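Local coordinates for protein RNA-directed RNA polymerase (Infectious pancreatic necrosis virus, PDB 3ZED) that probably copies the viral RNA genome as an RNA-dependent RNA polymerase and also becomes covalently attached to that RNA, at residues P144-Q149 with N624-T629; E152-L157 with A587-G592. One frame throughout, in Å; residues are numbered along the deposited sequence.

Contact 1 of 2, residues P144-Q149 with N624-T629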
loop_
_atom_site.group_PDB
_atom_site.type_symbol
_atom_site.label_atom_id
_atom_site.label_comp_id
_atom_site.label_asym_id
_atom_site.label_seq_id
_atom_site.Cartn_x
_atom_site.Cartn_y
_atom_site.Cartn_z
ATOM N N PRO B 144 -15.253 -27.955 -18.727
ATOM C CA PRO B 144 -14.990 -27.287 -20.026
ATOM C C PRO B 144 -14.745 -25.779 -19.895
ATOM O O PRO B 144 -13.839 -25.254 -20.542
ATOM C CB PRO B 144 -16.250 -27.604 -20.850
ATOM C CG PRO B 144 -16.779 -28.886 -20.243
ATOM C CD PRO B 144 -16.530 -28.708 -18.764
ATOM N N GLU B 145 -15.513 -25.099 -19.024
ATOM C CA GLU B 145 -15.354 -23.669 -18.781
ATOM C C GLU B 145 -14.008 -23.371 -18.116
ATOM O O GLU B 145 -13.423 -22.347 -18.429
ATOM C CB GLU B 145 -16.510 -23.121 -17.936
ATOM C CG GLU B 145 -16.649 -21.603 -17.954
ATOM C CD GLU B 145 -16.775 -20.895 -19.299
ATOM O OE1 GLU B 145 -17.354 -21.470 -20.254
ATOM O OE2 GLU B 145 -16.309 -19.735 -19.382
ATOM N N THR B 146 -13.502 -24.265 -17.243
ATOM C CA THR B 146 -12.210 -24.059 -16.589
ATOM C C THR B 146 -11.088 -24.167 -17.627
ATOM O O THR B 146 -10.202 -23.317 -17.653
ATOM C CB THR B 146 -12.013 -25.059 -15.430
ATOM O OG1 THR B 146 -13.048 -24.875 -14.464
ATOM C CG2 THR B 146 -10.654 -24.920 -14.761
ATOM N N LEU B 147 -11.122 -25.209 -18.477
ATOM C CA LEU B 147 -10.123 -25.384 -19.528
ATOM C C LEU B 147 -10.102 -24.166 -20.475
ATOM O O LEU B 147 -9.028 -23.616 -20.739
ATOM C CB LEU B 147 -10.369 -26.688 -20.335
ATOM C CG LEU B 147 -9.355 -26.971 -21.483
ATOM C CD1 LEU B 147 -7.924 -27.046 -20.959
ATOM C CD2 LEU B 147 -9.726 -28.260 -22.279
ATOM N N ARG B 148 -11.278 -23.754 -20.976
ATOM C CA ARG B 148 -11.372 -22.618 -21.901
ATOM C C ARG B 148 -10.806 -21.339 -21.276
ATOM O O ARG B 148 -10.029 -20.628 -21.925
ATOM C CB ARG B 148 -12.823 -22.404 -22.335
ATOM C CG ARG B 148 -13.252 -23.397 -23.391
ATOM C CD ARG B 148 -14.646 -23.119 -23.910
ATOM N NE ARG B 148 -15.331 -24.360 -24.260
ATOM C CZ ARG B 148 -16.343 -24.877 -23.570
ATOM N NH1 ARG B 148 -16.820 -24.246 -22.500
ATOM N NH2 ARG B 148 -16.899 -26.021 -23.954
ATOM N N GLN B 149 -11.131 -21.100 -19.988
ATOM C CA GLN B 149 -10.673 -19.908 -19.271
ATOM C C GLN B 149 -9.156 -19.879 -19.122
ATOM O O GLN B 149 -8.548 -18.837 -19.401
ATOM C CB GLN B 149 -11.367 -19.787 -17.923
ATOM C CG GLN B 149 -12.795 -19.282 -18.085
ATOM C CD GLN B 149 -13.601 -19.352 -16.815
ATOM O OE1 GLN B 149 -13.183 -19.925 -15.795
ATOM N NE2 GLN B 149 -14.805 -18.804 -16.870
ATOM N N ASN B 624 -12.290 -26.234 -7.433
ATOM C CA ASN B 624 -12.492 -26.316 -8.887
ATOM C C ASN B 624 -12.096 -27.751 -9.274
ATOM O O ASN B 624 -10.903 -28.065 -9.206
ATOM C CB ASN B 624 -11.684 -25.254 -9.622
ATOM C CG ASN B 624 -11.933 -25.229 -11.102
ATOM O OD1 ASN B 624 -11.764 -26.217 -11.820
ATOM N ND2 ASN B 624 -12.288 -24.076 -11.605
ATOM N N PRO B 625 -13.048 -28.659 -9.625
ATOM C CA PRO B 625 -12.672 -30.063 -9.787
ATOM C C PRO B 625 -11.652 -30.329 -10.880
ATOM O O PRO B 625 -10.740 -31.118 -10.641
ATOM C CB PRO B 625 -14.005 -30.793 -10.016
ATOM C CG PRO B 625 -14.960 -29.720 -10.442
ATOM C CD PRO B 625 -14.515 -28.493 -9.694
ATOM N N LEU B 626 -11.760 -29.681 -12.031
ATOM C CA LEU B 626 -10.752 -29.901 -13.063
ATOM C C LEU B 626 -9.390 -29.358 -12.628
ATOM O O LEU B 626 -8.379 -30.047 -12.762
ATOM C CB LEU B 626 -11.165 -29.285 -14.406
ATOM C CG LEU B 626 -10.359 -29.772 -15.632
ATOM C CD1 LEU B 626 -10.688 -31.217 -15.977
ATOM C CD2 LEU B 626 -10.554 -28.838 -16.831
ATOM N N LEU B 627 -9.367 -28.145 -12.103
ATOM C CA LEU B 627 -8.134 -27.501 -11.676
ATOM C C LEU B 627 -7.457 -28.287 -10.549
ATOM O O LEU B 627 -6.243 -28.480 -10.608
ATOM C CB LEU B 627 -8.383 -26.027 -11.254
ATOM C CG LEU B 627 -7.165 -25.204 -10.803
ATOM C CD1 LEU B 627 -6.091 -25.140 -11.900
ATOM C CD2 LEU B 627 -7.589 -23.798 -10.389
ATOM N N GLU B 628 -8.247 -28.740 -9.553
ATOM C CA GLU B 628 -7.771 -29.499 -8.412
ATOM C C GLU B 628 -7.240 -30.880 -8.861
ATOM O O GLU B 628 -6.198 -31.282 -8.377
ATOM C CB GLU B 628 -8.891 -29.629 -7.344
ATOM C CG GLU B 628 -8.635 -30.631 -6.224
ATOM C CD GLU B 628 -7.347 -30.502 -5.430
ATOM O OE1 GLU B 628 -6.803 -29.381 -5.326
ATOM O OE2 GLU B 628 -6.927 -31.519 -4.842
ATOM N N THR B 629 -7.920 -31.577 -9.794
ATOM C CA THR B 629 -7.453 -32.880 -10.277
ATOM C C THR B 629 -6.089 -32.725 -10.975
ATOM O O THR B 629 -5.163 -33.474 -10.639
ATOM C CB THR B 629 -8.490 -33.546 -11.199
ATOM O OG1 THR B 629 -9.794 -33.412 -10.618
ATOM C CG2 THR B 629 -8.192 -35.018 -11.441
#
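N624 is the N-cap of helix 625-645, and its side chain reaches T146 on helix 143-156. One amide serves both the cap and the contact between helices. Its OD1 accepts a bond from the backbone N of L627, 3.1 Å away and nearly straight at 167°. This donor lies above the carbonyl plane of the amide. Its ND2 donates to OG1 of T146 over 3.1 Å. The N-H bends to 148°, but the hydroxyl oxygen stays close to the amide plane. Bonds from both ends of the amide should limit its rotation about chi2. The T146 hydroxyl also bonds to the carbonyl of T142, the residue just before that helix, which helps to position the oxygen that N624 meets.

The methyl branch of T146, CG2, stands anti to the backbone N and lies against OD1 of N624. CG2 of T146 is 3.4 Å from N624 OD1 and 4.3 Å from L627 CB. Beside this polar pair, L626 sends one methyl across: its CD2 is 4.1 Å from L147 CB and 4.0 Å from L147 N. L147 continues the apolar layer onto L128, T132 and L135 of helix 125-137, while L627 leans on L583 of helix 580-588.

The local helix axes approach to 9.4 Å at an angle of 67°. T146 and L626 are the closest backbone pair, with their CA atoms 7.0 Å apart. The arrangement is a capped helix start docked on the flank of a second helix. It joins helix 143-156, early in the chain, to the thumb region, consistent with the closed right-hand fold of birnavirus polymerases.

Contact 2 of 2, residues E152-L157 with A587-G592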
loop_
_atom_site.group_PDB
_atom_site.type_symbol
_atom_site.label_atom_id
_atom_site.label_comp_id
_atom_site.label_asym_id
_atom_site.label_seq_id
_atom_site.Cartn_x
_atom_site.Cartn_y
_atom_site.Cartn_z
ATOM N N GLU B 152 -7.664 -19.337 -22.689
ATOM C CA GLU B 152 -7.905 -17.944 -23.081
ATOM C C GLU B 152 -6.965 -16.991 -22.302
ATOM O O GLU B 152 -6.425 -16.071 -22.903
ATOM C CB GLU B 152 -9.387 -17.560 -22.881
ATOM C CG GLU B 152 -9.725 -16.092 -23.140
ATOM C CD GLU B 152 -9.848 -15.538 -24.557
ATOM O OE1 GLU B 152 -9.362 -16.188 -25.513
ATOM O OE2 GLU B 152 -10.370 -14.406 -24.694
ATOM N N ALA B 153 -6.725 -17.255 -20.994
ATOM C CA ALA B 153 -5.794 -16.434 -20.193
ATOM C C ALA B 153 -4.349 -16.558 -20.742
ATOM O O ALA B 153 -3.675 -15.547 -20.895
ATOM C CB ALA B 153 -5.846 -16.828 -18.723
ATOM N N ILE B 154 -3.915 -17.789 -21.108
ATOM C CA ILE B 154 -2.590 -18.029 -21.685
ATOM C C ILE B 154 -2.482 -17.301 -23.046
ATOM O O ILE B 154 -1.444 -16.692 -23.329
ATOM C CB ILE B 154 -2.307 -19.562 -21.808
ATOM C CG1 ILE B 154 -2.079 -20.204 -20.405
ATOM C CG2 ILE B 154 -1.117 -19.839 -22.754
ATOM C CD1 ILE B 154 -2.089 -21.709 -20.347
ATOM N N ALA B 155 -3.568 -17.333 -23.854
ATOM C CA ALA B 155 -3.615 -16.713 -25.175
ATOM C C ALA B 155 -3.734 -15.178 -25.158
ATOM O O ALA B 155 -3.268 -14.558 -26.103
ATOM C CB ALA B 155 -4.767 -17.292 -25.984
ATOM N N THR B 156 -4.334 -14.564 -24.113
ATOM C CA THR B 156 -4.579 -13.111 -24.113
ATOM C C THR B 156 -3.822 -12.326 -23.050
ATOM O O THR B 156 -3.718 -11.104 -23.182
ATOM C CB THR B 156 -6.074 -12.832 -23.978
ATOM O OG1 THR B 156 -6.518 -13.347 -22.721
ATOM C CG2 THR B 156 -6.879 -13.428 -25.138
ATOM N N LEU B 157 -3.302 -12.997 -22.014
ATOM C CA LEU B 157 -2.546 -12.341 -20.956
ATOM C C LEU B 157 -1.039 -12.577 -21.108
ATOM O O LEU B 157 -0.601 -13.414 -21.889
ATOM C CB LEU B 157 -3.009 -12.786 -19.531
ATOM C CG LEU B 157 -4.494 -12.661 -19.165
ATOM C CD1 LEU B 157 -4.744 -13.148 -17.764
ATOM C CD2 LEU B 157 -5.020 -11.219 -19.334
ATOM N N ALA B 587 -3.069 -19.276 -12.378
ATOM C CA ALA B 587 -2.846 -20.631 -12.899
ATOM C C ALA B 587 -2.215 -20.581 -14.287
ATOM O O ALA B 587 -1.333 -21.390 -14.581
ATOM C CB ALA B 587 -4.163 -21.410 -12.964
ATOM N N ALA B 588 -2.660 -19.640 -15.141
ATOM C CA ALA B 588 -2.153 -19.475 -16.508
ATOM C C ALA B 588 -0.719 -18.902 -16.510
ATOM O O ALA B 588 0.139 -19.410 -17.236
ATOM C CB ALA B 588 -3.083 -18.570 -17.311
ATOM N N TYR B 589 -0.473 -17.848 -15.708
ATOM C CA TYR B 589 0.818 -17.179 -15.624
ATOM C C TYR B 589 1.339 -17.132 -14.189
ATOM O O TYR B 589 1.232 -16.091 -13.541
ATOM C CB TYR B 589 0.734 -15.764 -16.210
ATOM C CG TYR B 589 0.748 -15.785 -17.719
ATOM C CD1 TYR B 589 1.943 -15.845 -18.424
ATOM C CD2 TYR B 589 -0.441 -15.791 -18.446
ATOM C CE1 TYR B 589 1.957 -15.906 -19.818
ATOM C CE2 TYR B 589 -0.438 -15.864 -19.831
ATOM C CZ TYR B 589 0.764 -15.926 -20.515
ATOM O OH TYR B 589 0.759 -16.010 -21.887
ATOM N N PRO B 590 1.943 -18.236 -13.685
ATOM C CA PRO B 590 2.477 -18.199 -12.306
ATOM C C PRO B 590 3.676 -17.274 -12.194
ATOM O O PRO B 590 4.439 -17.132 -13.158
ATOM C CB PRO B 590 2.885 -19.654 -12.026
ATOM C CG PRO B 590 3.048 -20.293 -13.373
ATOM C CD PRO B 590 2.156 -19.556 -14.329
ATOM N N LYS B 591 3.814 -16.595 -11.040
ATOM C CA LYS B 591 5.013 -15.797 -10.760
ATOM C C LYS B 591 6.065 -16.810 -10.350
ATOM O O LYS B 591 5.734 -17.767 -9.623
ATOM C CB LYS B 591 4.793 -14.754 -9.641
ATOM C CG LYS B 591 3.796 -13.663 -9.949
ATOM C CD LYS B 591 3.751 -12.635 -8.837
ATOM C CE LYS B 591 2.677 -11.597 -9.091
ATOM N NZ LYS B 591 2.803 -10.414 -8.195
ATOM N N GLY B 592 7.292 -16.638 -10.823
ATOM C CA GLY B 592 8.386 -17.518 -10.435
ATOM C C GLY B 592 9.043 -17.023 -9.160
ATOM O O GLY B 592 8.503 -16.145 -8.477
#
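The Y589 ring turns its edge to the last turn of helix 143-156, with A153 O and I154 O close to the ring plane. CE2 of Y589 is 3.4 Å from A153 O, so an aromatic C-H meets that carbonyl. L157 O approaches the ring obliquely. Outside the two segments, P123, Q158 and Y159 also touch the tyrosine. Two helix C-termini meet here: Y589 is the first residue past helix 580-588 in the thumb region, and L157 follows helix 143-156 and opens strand 157-160.

The phenol closes the contact with a bond. OH of Y589 donates to I154 O at 2.7 Å. The donor lies in the carbonyl plane, on a lone pair, at a C=O...O angle of 133°. This gives a buried helix-end carbonyl a side-chain donor. L157 O is also near the hydroxyl, and it accepts a bond from Q311 NE2. The tyrosine's CG stands anti to its own carbonyl carbon (chi1 -78°), which points the ring at the end of helix 143-156 and brings the hydroxyl to I154 O.

Apolar contacts fill in beside the ring. CB of L157 rests 4.0 Å from Y589 CE2. The I154 side chain packs on A588 and also on P32, P123, I125 and L128.

The backbones come close here, with the CA atoms of I154 and A588 5.4 Å apart. The small side chains of A153 and A588 allow this. The methyl of A588 points at helix 143-156 and touches two of its residues at once: A588 CB is 3.6 Å from A153 CB and 3.6 Å from I154 CG1.

In the fold
Both contacts use helix 143-156, one near its start and the other at its end, and each ties it to a different thumb-region helix. Their centres lie about 14 Å apart. Both are buried, with a few partly exposed residues in each; contact 1 lies farther from the centre of the chain. Contact 2 is nested within the sequence loop that contact 1 closes. In contact 1 the start of a partner helix supplies an amide to a threonine hydroxyl. In contact 2 two helix ends meet, and a phenol serves a backbone carbonyl beside close alanine packing. Neither lies near the potassium sites or the predicted GTP site.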